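Side-chain contacts in hypothetical protein (Pseudomonas syringae pv. tomato, PDB 2PAG), which is of unknown function but belongs to the SMI1/KNR4 (SUKH) family and binds calcium ions in the crystal: residues 25-30 with 60-65; 47-52 with 123-128; 55-60 with 129-134; 87-90 with 96-99. All coordinates share one frame; numbering follows the deposited sequence.

Contact 1: 25-30 with 60-65; sequences DQLVEI and VTVTDP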
loop_
_atom_site.group_PDB
_atom_site.type_symbol
_atom_site.label_atom_id
_atom_site.label_comp_id
_atom_site.label_asym_id
_atom_site.label_seq_id
_atom_site.Cartn_x
_atom_site.Cartn_y
_atom_site.Cartn_z
ATOM N N ASP A 25 -5.588 -15.578 4.113
ATOM C CA ASP A 25 -5.713 -16.390 2.904
ATOM C C ASP A 25 -5.770 -15.524 1.651
ATOM O O ASP A 25 -5.197 -15.875 0.616
ATOM C CB ASP A 25 -6.965 -17.269 2.962
ATOM C CG ASP A 25 -6.884 -18.330 4.038
ATOM O OD1 ASP A 25 -5.943 -19.149 4.000
ATOM O OD2 ASP A 25 -7.767 -18.343 4.924
ATOM N N GLN A 26 -6.470 -14.397 1.739
ATOM C CA GLN A 26 -6.579 -13.495 0.602
ATOM C C GLN A 26 -5.212 -12.918 0.255
ATOM O O GLN A 26 -4.883 -12.763 -0.920
ATOM C CB GLN A 26 -7.589 -12.377 0.897
ATOM C CG GLN A 26 -9.042 -12.832 0.770
ATOM C CD GLN A 26 -10.047 -11.780 1.209
ATOM O OE1 GLN A 26 -10.084 -11.386 2.375
ATOM N NE2 GLN A 26 -10.877 -11.323 0.273
ATOM N N LEU A 27 -4.408 -12.604 1.268
ATOM C CA LEU A 27 -3.079 -12.068 0.998
ATOM C C LEU A 27 -2.197 -13.125 0.344
ATOM O O LEU A 27 -1.410 -12.816 -0.550
ATOM C CB LEU A 27 -2.423 -11.550 2.277
ATOM C CG LEU A 27 -2.854 -10.129 2.657
ATOM C CD1 LEU A 27 -4.326 -10.101 3.005
ATOM C CD2 LEU A 27 -2.025 -9.648 3.829
ATOM N N VAL A 28 -2.322 -14.374 0.784
ATOM C CA VAL A 28 -1.527 -15.437 0.180
ATOM C C VAL A 28 -1.884 -15.531 -1.303
ATOM O O VAL A 28 -1.000 -15.680 -2.146
ATOM C CB VAL A 28 -1.770 -16.804 0.865
ATOM C CG1 VAL A 28 -1.138 -17.925 0.042
ATOM C CG2 VAL A 28 -1.163 -16.794 2.260
ATOM N N GLU A 29 -3.173 -15.424 -1.628
ATOM C CA GLU A 29 -3.607 -15.488 -3.027
ATOM C C GLU A 29 -2.936 -14.405 -3.868
ATOM O O GLU A 29 -2.474 -14.666 -4.982
ATOM C CB GLU A 29 -5.127 -15.320 -3.149
ATOM C CG GLU A 29 -5.952 -16.476 -2.615
ATOM C CD GLU A 29 -7.418 -16.361 -3.008
ATOM O OE1 GLU A 29 -8.035 -15.311 -2.725
ATOM O OE2 GLU A 29 -7.954 -17.324 -3.599
ATOM N N ILE A 30 -2.894 -13.186 -3.339
ATOM C CA ILE A 30 -2.269 -12.075 -4.049
ATOM C C ILE A 30 -0.775 -12.334 -4.255
ATOM O O ILE A 30 -0.242 -12.109 -5.344
ATOM C CB ILE A 30 -2.436 -10.752 -3.275
ATOM C CG1 ILE A 30 -3.919 -10.398 -3.162
ATOM C CG2 ILE A 30 -1.654 -9.638 -3.961
ATOM C CD1 ILE A 30 -4.599 -10.105 -4.490
ATOM N N VAL A 60 -2.830 0.917 -1.756
ATOM C CA VAL A 60 -3.258 -0.309 -2.402
ATOM C C VAL A 60 -4.156 -1.178 -1.530
ATOM O O VAL A 60 -4.110 -1.131 -0.286
ATOM C CB VAL A 60 -2.053 -1.153 -2.874
ATOM C CG1 VAL A 60 -1.235 -0.367 -3.895
ATOM C CG2 VAL A 60 -1.192 -1.560 -1.688
ATOM N N THR A 61 -4.991 -1.956 -2.210
ATOM C CA THR A 61 -5.938 -2.861 -1.576
ATOM C C THR A 61 -5.876 -4.216 -2.280
ATOM O O THR A 61 -5.283 -4.342 -3.349
ATOM C CB THR A 61 -7.371 -2.310 -1.678
ATOM O OG1 THR A 61 -7.708 -2.087 -3.057
ATOM C CG2 THR A 61 -7.487 -1.005 -0.907
ATOM N N VAL A 62 -6.494 -5.229 -1.684
ATOM C CA VAL A 62 -6.471 -6.551 -2.296
ATOM C C VAL A 62 -7.812 -7.275 -2.304
ATOM O O VAL A 62 -7.880 -8.428 -2.728
ATOM C CB VAL A 62 -5.453 -7.473 -1.582
ATOM C CG1 VAL A 62 -4.062 -6.859 -1.624
ATOM C CG2 VAL A 62 -5.888 -7.714 -0.140
ATOM N N THR A 63 -8.874 -6.601 -1.869
ATOM C CA THR A 63 -10.192 -7.234 -1.775
ATOM C C THR A 63 -11.195 -6.948 -2.890
ATOM O O THR A 63 -12.236 -7.608 -2.972
ATOM C CB THR A 63 -10.866 -6.882 -0.432
ATOM O OG1 THR A 63 -11.053 -5.463 -0.353
ATOM C CG2 THR A 63 -9.998 -7.345 0.743
ATOM N N ASP A 64 -10.905 -5.968 -3.735
ATOM C CA ASP A 64 -11.808 -5.638 -4.840
ATOM C C ASP A 64 -11.044 -5.591 -6.164
ATOM O O ASP A 64 -10.438 -4.581 -6.513
ATOM C CB ASP A 64 -12.496 -4.291 -4.578
ATOM C CG ASP A 64 -13.361 -3.834 -5.745
ATOM O OD1 ASP A 64 -13.625 -4.652 -6.650
ATOM O OD2 ASP A 64 -13.782 -2.653 -5.751
ATOM N N PRO A 65 -11.066 -6.695 -6.926
ATOM C CA PRO A 65 -10.361 -6.750 -8.211
ATOM C C PRO A 65 -10.761 -5.685 -9.234
ATOM O O PRO A 65 -10.064 -5.490 -10.233
ATOM C CB PRO A 65 -10.642 -8.174 -8.702
ATOM C CG PRO A 65 -11.947 -8.523 -8.029
ATOM C CD PRO A 65 -11.757 -7.966 -6.647
#
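Helix 24-34 packs here against the loop that runs from helix 40-49 to helix 71-81, within the SMI1/KNR4 fold. I30 and V62 carry the contact. I30 CG1 lies 3.7 Å from V62 CB and 3.9 Å from V62 CG1. The terminal methyl also reaches the valine, with I30 CD1 4.0 Å from V62 CB. The two branched side chains meet obliquely, flank to flank. In I30 the CG1 branch stands beside the backbone N (chi1 -63°), and this turns the longer arm rather than CG2 onto the valine. A second helix residue touches V62 lightly through its other methyl: L27 CD1 is 4.2 Å from V62 CG2. L27 and I30 are three residues apart on the helix, so V62 rests against two neighbouring side chains of one helix face. Q26 adds a looser touch, with Q26 NE2 4.1 Å from T63 CG2. T63 turns its methyl to the helix, while its OG1 is hydrogen-bonded to E20 O. P22 touches L27, V62 and T63. I30 also meets Y70, L71 and P72, and L27 reaches helix 40-49 at K43, L46 and L47. No hydrogen bond crosses between 25-30 and 60-65. The helix and the loop are therefore held together here by apolar packing, which fixes how closely they approach but imposes little directional constraint.

Contact 2: 47-52 with 123-128; sequences LTVSDV and SVWHWA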
loop_
_atom_site.group_PDB
_atom_site.type_symbol
_atom_site.label_atom_id
_atom_site.label_comp_id
_atom_site.label_asym_id
_atom_site.label_seq_id
_atom_site.Cartn_x
_atom_site.Cartn_y
_atom_site.Cartn_z
ATOM N N LEU A 47 -3.459 -6.180 6.385
ATOM C CA LEU A 47 -4.390 -6.923 7.233
ATOM C C LEU A 47 -5.058 -6.100 8.325
ATOM O O LEU A 47 -6.032 -6.556 8.929
ATOM C CB LEU A 47 -3.667 -8.111 7.876
ATOM C CG LEU A 47 -3.199 -9.221 6.935
ATOM C CD1 LEU A 47 -2.166 -10.099 7.628
ATOM C CD2 LEU A 47 -4.403 -10.044 6.481
ATOM N N THR A 48 -4.558 -4.893 8.571
ATOM C CA THR A 48 -5.103 -4.059 9.636
ATOM C C THR A 48 -5.729 -2.721 9.259
ATOM O O THR A 48 -6.617 -2.240 9.964
ATOM C CB THR A 48 -4.024 -3.773 10.694
ATOM O OG1 THR A 48 -2.956 -3.016 10.107
ATOM C CG2 THR A 48 -3.465 -5.064 11.218
ATOM N N VAL A 49 -5.279 -2.109 8.168
ATOM C CA VAL A 49 -5.825 -0.807 7.795
ATOM C C VAL A 49 -6.153 -0.575 6.318
ATOM O O VAL A 49 -6.493 0.545 5.943
ATOM C CB VAL A 49 -4.884 0.335 8.268
ATOM C CG1 VAL A 49 -4.724 0.281 9.779
ATOM C CG2 VAL A 49 -3.521 0.220 7.610
ATOM N N SER A 50 -6.082 -1.614 5.483
ATOM C CA SER A 50 -6.361 -1.406 4.061
ATOM C C SER A 50 -7.834 -1.159 3.729
ATOM O O SER A 50 -8.193 -1.021 2.554
ATOM C CB SER A 50 -5.791 -2.550 3.197
ATOM O OG SER A 50 -6.440 -3.794 3.392
ATOM N N ASP A 51 -8.685 -1.101 4.752
ATOM C CA ASP A 51 -10.100 -0.803 4.528
ATOM C C ASP A 51 -10.349 0.663 4.880
ATOM O O ASP A 51 -11.483 1.149 4.834
ATOM C CB ASP A 51 -10.991 -1.713 5.383
ATOM C CG ASP A 51 -10.781 -1.514 6.873
ATOM O OD1 ASP A 51 -9.643 -1.209 7.281
ATOM O OD2 ASP A 51 -11.756 -1.686 7.645
ATOM N N VAL A 52 -9.275 1.371 5.211
ATOM C CA VAL A 52 -9.362 2.775 5.588
ATOM C C VAL A 52 -9.319 3.767 4.424
ATOM O O VAL A 52 -8.557 3.609 3.452
ATOM C CB VAL A 52 -8.239 3.139 6.603
ATOM C CG1 VAL A 52 -8.229 4.635 6.871
ATOM C CG2 VAL A 52 -8.454 2.373 7.902
ATOM N N SER A 123 9.739 2.206 7.511
ATOM C CA SER A 123 8.741 1.143 7.445
ATOM C C SER A 123 7.437 1.681 6.887
ATOM O O SER A 123 7.244 2.901 6.775
ATOM C CB SER A 123 8.467 0.569 8.839
ATOM O OG SER A 123 7.627 1.445 9.581
ATOM N N VAL A 124 6.538 0.760 6.545
ATOM C CA VAL A 124 5.237 1.134 6.018
ATOM C C VAL A 124 4.466 1.927 7.070
ATOM O O VAL A 124 3.641 2.779 6.738
ATOM C CB VAL A 124 4.429 -0.116 5.618
ATOM C CG1 VAL A 124 2.974 0.237 5.432
ATOM C CG2 VAL A 124 5.008 -0.712 4.342
ATOM N N TRP A 125 4.735 1.650 8.344
ATOM C CA TRP A 125 4.050 2.379 9.401
ATOM C C TRP A 125 4.579 3.815 9.516
ATOM O O TRP A 125 3.826 4.729 9.859
ATOM C CB TRP A 125 4.163 1.617 10.723
ATOM C CG TRP A 125 3.323 0.361 10.710
ATOM C CD1 TRP A 125 3.754 -0.922 10.892
ATOM C CD2 TRP A 125 1.908 0.277 10.473
ATOM N NE1 TRP A 125 2.699 -1.800 10.781
ATOM C CE2 TRP A 125 1.554 -1.089 10.523
ATOM C CE3 TRP A 125 0.908 1.224 10.223
ATOM C CZ2 TRP A 125 0.238 -1.531 10.334
ATOM C CZ3 TRP A 125 -0.402 0.786 10.033
ATOM C CH2 TRP A 125 -0.722 -0.583 10.090
ATOM N N HIS A 126 5.862 4.023 9.223
ATOM C CA HIS A 126 6.417 5.379 9.247
ATOM C C HIS A 126 5.749 6.147 8.116
ATOM O O HIS A 126 5.392 7.318 8.255
ATOM C CB HIS A 126 7.926 5.375 8.998
ATOM C CG HIS A 126 8.735 4.957 10.180
ATOM N ND1 HIS A 126 8.875 3.640 10.561
ATOM C CD2 HIS A 126 9.448 5.686 11.073
ATOM C CE1 HIS A 126 9.641 3.575 11.635
ATOM N NE2 HIS A 126 10.002 4.803 11.966
ATOM N N TRP A 127 5.591 5.471 6.984
ATOM C CA TRP A 127 4.953 6.080 5.829
ATOM C C TRP A 127 3.489 6.408 6.136
ATOM O O TRP A 127 2.997 7.478 5.782
ATOM C CB TRP A 127 5.022 5.133 4.630
ATOM C CG TRP A 127 4.340 5.684 3.421
ATOM C CD1 TRP A 127 4.853 6.576 2.521
ATOM C CD2 TRP A 127 2.979 5.464 3.036
ATOM N NE1 TRP A 127 3.889 6.931 1.603
ATOM C CE2 TRP A 127 2.730 6.261 1.897
ATOM C CE3 TRP A 127 1.941 4.673 3.548
ATOM C CZ2 TRP A 127 1.484 6.289 1.261
ATOM C CZ3 TRP A 127 0.704 4.703 2.917
ATOM C CH2 TRP A 127 0.487 5.507 1.783
ATOM N N ALA A 128 2.794 5.485 6.794
ATOM C CA ALA A 128 1.391 5.701 7.125
ATOM C C ALA A 128 1.223 6.887 8.069
ATOM O O ALA A 128 0.306 7.698 7.911
ATOM C CB ALA A 128 0.811 4.446 7.757
#
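The indole of W125 reaches across to T48 and V49, which meet the far end of its six-membered ring in two different ways. T48 comes in at the edge, close to the ring plane. T48 OG1 is 3.3 Å from W125 CH2 and 3.5 Å from W125 CZ2. The V49 and W125 side chains point at each other from opposite directions, and V49 meets the ring obliquely. V49 CG2 is 3.8 Å from W125 CH2 and 4.0 Å from W125 CZ3, and the second methyl, V49 CG1, is 4.1 Å from W125 CH2. The indole leaves its helix beside the backbone N of W125 (chi1 -71°), and its length brings CH2 to residues whose backbone is far off. Even the nearest pair of CA atoms, those of V49 and A128, is 9.7 Å apart. The polar atoms at this contact bond elsewhere: E44 holds both partners, its O bonded to T48 OG1 and its OE1 to W125 NE1, and the latter bond limits rotation of the indole. At the start of helix 124-132, S123 is the N-cap, with a weak bond to its OG from W125 N. I5 of helix 2-11 touches T48, V49 and W125, while V41 of helix 40-49 also packs on the indole. The contact therefore lies where helices 2-11, 40-49 and 124-132 converge, with V124 turned instead to I90 of strand 88-93.

Contact 3: 55-60 with 129-134; sequences GSLEPV and RDVWLE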
loop_
_atom_site.group_PDB
_atom_site.type_symbol
_atom_site.label_atom_id
_atom_site.label_comp_id
_atom_site.label_asym_id
_atom_site.label_seq_id
_atom_site.Cartn_x
_atom_site.Cartn_y
_atom_site.Cartn_z
ATOM N N GLY A 55 -7.688 11.250 3.796
ATOM C CA GLY A 55 -6.870 12.225 3.098
ATOM C C GLY A 55 -6.911 12.245 1.587
ATOM O O GLY A 55 -7.942 11.961 0.974
ATOM N N SER A 56 -5.769 12.584 0.992
ATOM C CA SER A 56 -5.641 12.689 -0.459
ATOM C C SER A 56 -4.885 11.537 -1.111
ATOM O O SER A 56 -4.496 11.633 -2.276
ATOM C CB SER A 56 -4.942 14.002 -0.828
ATOM O OG SER A 56 -3.618 14.038 -0.313
ATOM N N LEU A 57 -4.657 10.464 -0.361
ATOM C CA LEU A 57 -3.955 9.296 -0.889
ATOM C C LEU A 57 -4.802 8.049 -0.692
ATOM O O LEU A 57 -5.464 7.893 0.329
ATOM C CB LEU A 57 -2.604 9.114 -0.189
ATOM C CG LEU A 57 -1.524 10.154 -0.512
ATOM C CD1 LEU A 57 -0.333 9.960 0.397
ATOM C CD2 LEU A 57 -1.105 10.030 -1.962
ATOM N N GLU A 58 -4.788 7.171 -1.691
ATOM C CA GLU A 58 -5.537 5.925 -1.627
ATOM C C GLU A 58 -4.550 4.775 -1.798
ATOM O O GLU A 58 -4.203 4.391 -2.918
ATOM C CB GLU A 58 -6.579 5.864 -2.737
ATOM C CG GLU A 58 -7.683 6.884 -2.625
ATOM C CD GLU A 58 -8.665 6.763 -3.771
ATOM O OE1 GLU A 58 -8.318 7.188 -4.889
ATOM O OE2 GLU A 58 -9.770 6.222 -3.558
ATOM N N PRO A 59 -4.078 4.210 -0.682
ATOM C CA PRO A 59 -3.125 3.105 -0.772
ATOM C C PRO A 59 -3.708 1.856 -1.433
ATOM O O PRO A 59 -4.920 1.740 -1.642
ATOM C CB PRO A 59 -2.737 2.863 0.689
ATOM C CG PRO A 59 -3.025 4.181 1.355
ATOM C CD PRO A 59 -4.322 4.573 0.720
ATOM N N VAL A 60 -2.830 0.917 -1.756
ATOM C CA VAL A 60 -3.258 -0.309 -2.402
ATOM C C VAL A 60 -4.156 -1.178 -1.530
ATOM O O VAL A 60 -4.110 -1.131 -0.286
ATOM C CB VAL A 60 -2.053 -1.153 -2.874
ATOM C CG1 VAL A 60 -1.235 -0.367 -3.895
ATOM C CG2 VAL A 60 -1.192 -1.560 -1.688
ATOM N N ARG A 129 2.122 6.984 9.043
ATOM C CA ARG A 129 2.073 8.046 10.036
ATOM C C ARG A 129 2.554 9.390 9.518
ATOM O O ARG A 129 1.910 10.415 9.743
ATOM C CB ARG A 129 2.925 7.662 11.247
ATOM C CG ARG A 129 2.898 8.681 12.376
ATOM C CD ARG A 129 3.951 8.363 13.414
ATOM N NE ARG A 129 5.295 8.583 12.895
ATOM C CZ ARG A 129 6.394 8.062 13.430
ATOM N NH1 ARG A 129 6.303 7.288 14.503
ATOM N NH2 ARG A 129 7.579 8.313 12.893
ATOM N N ASP A 130 3.676 9.379 8.808
ATOM C CA ASP A 130 4.270 10.613 8.322
ATOM C C ASP A 130 3.848 11.098 6.939
ATOM O O ASP A 130 4.099 12.250 6.584
ATOM C CB ASP A 130 5.794 10.502 8.418
ATOM C CG ASP A 130 6.258 10.120 9.822
ATOM O OD1 ASP A 130 5.572 10.498 10.800
ATOM O OD2 ASP A 130 7.308 9.454 9.957
ATOM N N VAL A 131 3.205 10.236 6.159
ATOM C CA VAL A 131 2.758 10.637 4.831
ATOM C C VAL A 131 1.244 10.541 4.661
ATOM O O VAL A 131 0.579 11.535 4.376
ATOM C CB VAL A 131 3.440 9.798 3.726
ATOM C CG1 VAL A 131 2.906 10.213 2.355
ATOM C CG2 VAL A 131 4.952 9.993 3.785
ATOM N N TRP A 132 0.691 9.348 4.842
ATOM C CA TRP A 132 -0.748 9.173 4.673
ATOM C C TRP A 132 -1.567 10.017 5.657
ATOM O O TRP A 132 -2.437 10.785 5.244
ATOM C CB TRP A 132 -1.109 7.684 4.800
ATOM C CG TRP A 132 -2.518 7.353 4.363
ATOM C CD1 TRP A 132 -3.389 8.168 3.690
ATOM C CD2 TRP A 132 -3.203 6.106 4.548
ATOM N NE1 TRP A 132 -4.570 7.506 3.449
ATOM C CE2 TRP A 132 -4.484 6.239 3.965
ATOM C CE3 TRP A 132 -2.855 4.890 5.152
ATOM C CZ2 TRP A 132 -5.420 5.197 3.968
ATOM C CZ3 TRP A 132 -3.783 3.857 5.155
ATOM C CH2 TRP A 132 -5.050 4.016 4.566
ATOM N N LEU A 133 -1.261 9.901 6.947
ATOM C CA LEU A 133 -1.987 10.649 7.975
ATOM C C LEU A 133 -1.698 12.147 7.940
ATOM O O LEU A 133 -2.356 12.928 8.632
ATOM C CB LEU A 133 -1.658 10.092 9.360
ATOM C CG LEU A 133 -2.420 8.815 9.721
ATOM C CD1 LEU A 133 -1.818 8.175 10.969
ATOM C CD2 LEU A 133 -3.886 9.155 9.943
ATOM N N GLU A 134 -0.716 12.545 7.139
ATOM C CA GLU A 134 -0.369 13.957 7.010
ATOM C C GLU A 134 -0.923 14.546 5.715
ATOM O O GLU A 134 -0.666 15.705 5.394
ATOM C CB GLU A 134 1.147 14.144 7.044
ATOM C CG GLU A 134 1.772 13.969 8.416
ATOM C CD GLU A 134 1.186 14.921 9.448
ATOM O OE1 GLU A 134 1.048 16.123 9.143
ATOM O OE2 GLU A 134 0.870 14.467 10.565
#
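P59 lies over one face of the W132 indole in a CH-pi contact. P59 CG is 3.5 Å from the centroid of the six-membered ring of W132 and only 6° off the ring normal. P59 CD sits over the neighbouring part of the same ring, 3.5 Å from W132 CZ2. The P59 and W132 side chains run at about a right angle to each other. W132 CG is anti to its backbone N (chi1 -168°), and this carries the indole across to the loop.

Other apolar contacts involve L57. L57 CD1 is 3.8 Å from V131 CG1, where the two side chains meet at a slant. L57 CB is 4.1 Å from W132 CD1, so L57 spans both V131 and the five-membered ring.

These contacts join the last part of helix 124-132, which has a wider pi-type turn at 129-132, to the loop between helices 40-49 and 71-81. L8 of helix 2-11 and V52 also touch the indole, and L57 reaches C91 and D93 of strand 88-93.

One hydrogen bond crosses the contact, and it is weak. W132 NE1 donates to L57 O at 3.3 Å with an angle of 120° at the hydrogen. The main acceptor for NE1 is Y54 O, so this buried N-H is shared between two carbonyls of the same loop. S135 OG adds a further polar tie, as it is hydrogen-bonded both to W132 O and to S56 N.

Contact 4: 87-90 with 96-99; sequences LIPI and DYYC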
loop_
_atom_site.group_PDB
_atom_site.type_symbol
_atom_site.label_atom_id
_atom_site.label_comp_id
_atom_site.label_asym_id
_atom_site.label_seq_id
_atom_site.Cartn_x
_atom_site.Cartn_y
_atom_site.Cartn_z
ATOM N N LEU A 87 10.355 -4.034 -6.264
ATOM C CA LEU A 87 9.643 -3.101 -5.391
ATOM C C LEU A 87 8.140 -3.287 -5.554
ATOM O O LEU A 87 7.635 -3.334 -6.679
ATOM C CB LEU A 87 10.015 -1.656 -5.748
ATOM C CG LEU A 87 11.494 -1.266 -5.670
ATOM C CD1 LEU A 87 11.642 0.231 -5.973
ATOM C CD2 LEU A 87 12.039 -1.591 -4.276
ATOM N N ILE A 88 7.426 -3.386 -4.434
ATOM C CA ILE A 88 5.973 -3.551 -4.473
ATOM C C ILE A 88 5.287 -2.249 -4.085
ATOM O O ILE A 88 5.452 -1.760 -2.967
ATOM C CB ILE A 88 5.488 -4.638 -3.496
ATOM C CG1 ILE A 88 6.195 -5.961 -3.781
ATOM C CG2 ILE A 88 3.975 -4.809 -3.629
ATOM C CD1 ILE A 88 5.916 -7.032 -2.739
ATOM N N PRO A 89 4.487 -1.677 -4.995
ATOM C CA PRO A 89 3.807 -0.421 -4.664
ATOM C C PRO A 89 2.884 -0.509 -3.464
ATOM O O PRO A 89 2.176 -1.497 -3.286
ATOM C CB PRO A 89 3.025 -0.103 -5.935
ATOM C CG PRO A 89 3.867 -0.708 -7.004
ATOM C CD PRO A 89 4.278 -2.031 -6.410
ATOM N N ILE A 90 2.908 0.523 -2.626
ATOM C CA ILE A 90 2.003 0.573 -1.494
ATOM C C ILE A 90 1.021 1.709 -1.768
ATOM O O ILE A 90 -0.100 1.699 -1.275
ATOM C CB ILE A 90 2.741 0.788 -0.131
ATOM C CG1 ILE A 90 1.699 0.902 0.983
ATOM C CG2 ILE A 90 3.614 2.057 -0.161
ATOM C CD1 ILE A 90 2.279 0.881 2.388
ATOM N N ASP A 96 3.733 8.902 -9.826
ATOM C CA ASP A 96 4.781 8.412 -8.937
ATOM C C ASP A 96 4.224 7.295 -8.074
ATOM O O ASP A 96 3.010 7.128 -7.970
ATOM C CB ASP A 96 5.317 9.529 -8.041
ATOM C CG ASP A 96 6.050 10.608 -8.816
ATOM O OD1 ASP A 96 6.505 10.342 -9.953
ATOM O OD2 ASP A 96 6.182 11.722 -8.270
ATOM N N TYR A 97 5.112 6.538 -7.441
ATOM C CA TYR A 97 4.681 5.421 -6.604
ATOM C C TYR A 97 5.500 5.238 -5.344
ATOM O O TYR A 97 6.726 5.213 -5.392
ATOM C CB TYR A 97 4.784 4.101 -7.374
ATOM C CG TYR A 97 3.797 3.921 -8.492
ATOM C CD1 TYR A 97 2.549 3.352 -8.260
ATOM C CD2 TYR A 97 4.115 4.319 -9.788
ATOM C CE1 TYR A 97 1.637 3.178 -9.288
ATOM C CE2 TYR A 97 3.209 4.154 -10.826
ATOM C CZ TYR A 97 1.973 3.582 -10.569
ATOM O OH TYR A 97 1.069 3.413 -11.586
ATOM N N TYR A 98 4.815 5.105 -4.214
ATOM C CA TYR A 98 5.508 4.807 -2.966
ATOM C C TYR A 98 5.567 3.282 -3.062
ATOM O O TYR A 98 4.543 2.630 -3.268
ATOM C CB TYR A 98 4.674 5.259 -1.765
ATOM C CG TYR A 98 4.634 6.762 -1.593
ATOM C CD1 TYR A 98 5.705 7.445 -1.020
ATOM C CD2 TYR A 98 3.523 7.501 -1.999
ATOM C CE1 TYR A 98 5.675 8.833 -0.847
ATOM C CE2 TYR A 98 3.483 8.895 -1.831
ATOM C CZ TYR A 98 4.561 9.546 -1.252
ATOM O OH TYR A 98 4.515 10.909 -1.065
ATOM N N CYS A 99 6.770 2.723 -2.967
ATOM C CA CYS A 99 6.958 1.278 -3.087
ATOM C C CYS A 99 7.746 0.722 -1.925
ATOM O O CYS A 99 8.529 1.437 -1.297
ATOM C CB CYS A 99 7.706 0.945 -4.376
ATOM S SG CYS A 99 7.017 1.689 -5.866
#
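P89 and C99 form an antiparallel, non-hydrogen-bonded pair in the beta hairpin of strands 88-93 and 96-100. Their CA atoms are 3.9 Å apart. Strand 88-93 is an outer strand of the four-stranded antiparallel sheet, and its chain turns a corner at I90.

A single backbone hydrogen bond joins the segments. I90 N donates to Y98 O at 2.7 Å, with a nearly straight angle of 171° at the hydrogen. Two CA-H...O contacts accompany this bond, from C99 CA to I88 O and from P89 CA to Y98 O, both at 3.4 Å.

Apolar contacts fill the space between the side chains. P89 and C99 point to the same face of the sheet. L87 CB is 3.7 Å from C99 CB. P89 CB meets the Y97 ring obliquely, while C75 and A78 of helix 71-81 also touch this proline. I90 CG2 packs against Y98 CB at 3.7 Å. The longer arm of I90, starting at CG1 anti to the backbone N (chi1 177°), extends away from Y98 toward V124 and W127 of helix 124-132, and the Y98 ring meets those of W121 and W127. L87 also touches E101, a ligand of calcium. C99 SG stands beside its own backbone N and lies 4.1 Å from P89 CG.

How the contacts relate
Contacts 2 and 3 both use helix 124-132, and their centres are 9 Å apart. W127 CH2 of 123-128 lies 3.8 Å from P59 CG, so P59 touches two tryptophans. Contacts 1 and 3 use successive parts of one loop and share V60; their centres are 20 Å apart. V60 also ties this loop to contact 4, through a probable hydrogen bond from V60 N to I90 O at 2.9 Å. Contacts 1 and 2 meet where L27 packs on L47. Contact 4 touches contact 2 through I90 and V124. It also lies near the metal: the L87 side chain is about 8 Å from a calcium ion. Contacts 1 and 2 lie away from the calcium-binding residues.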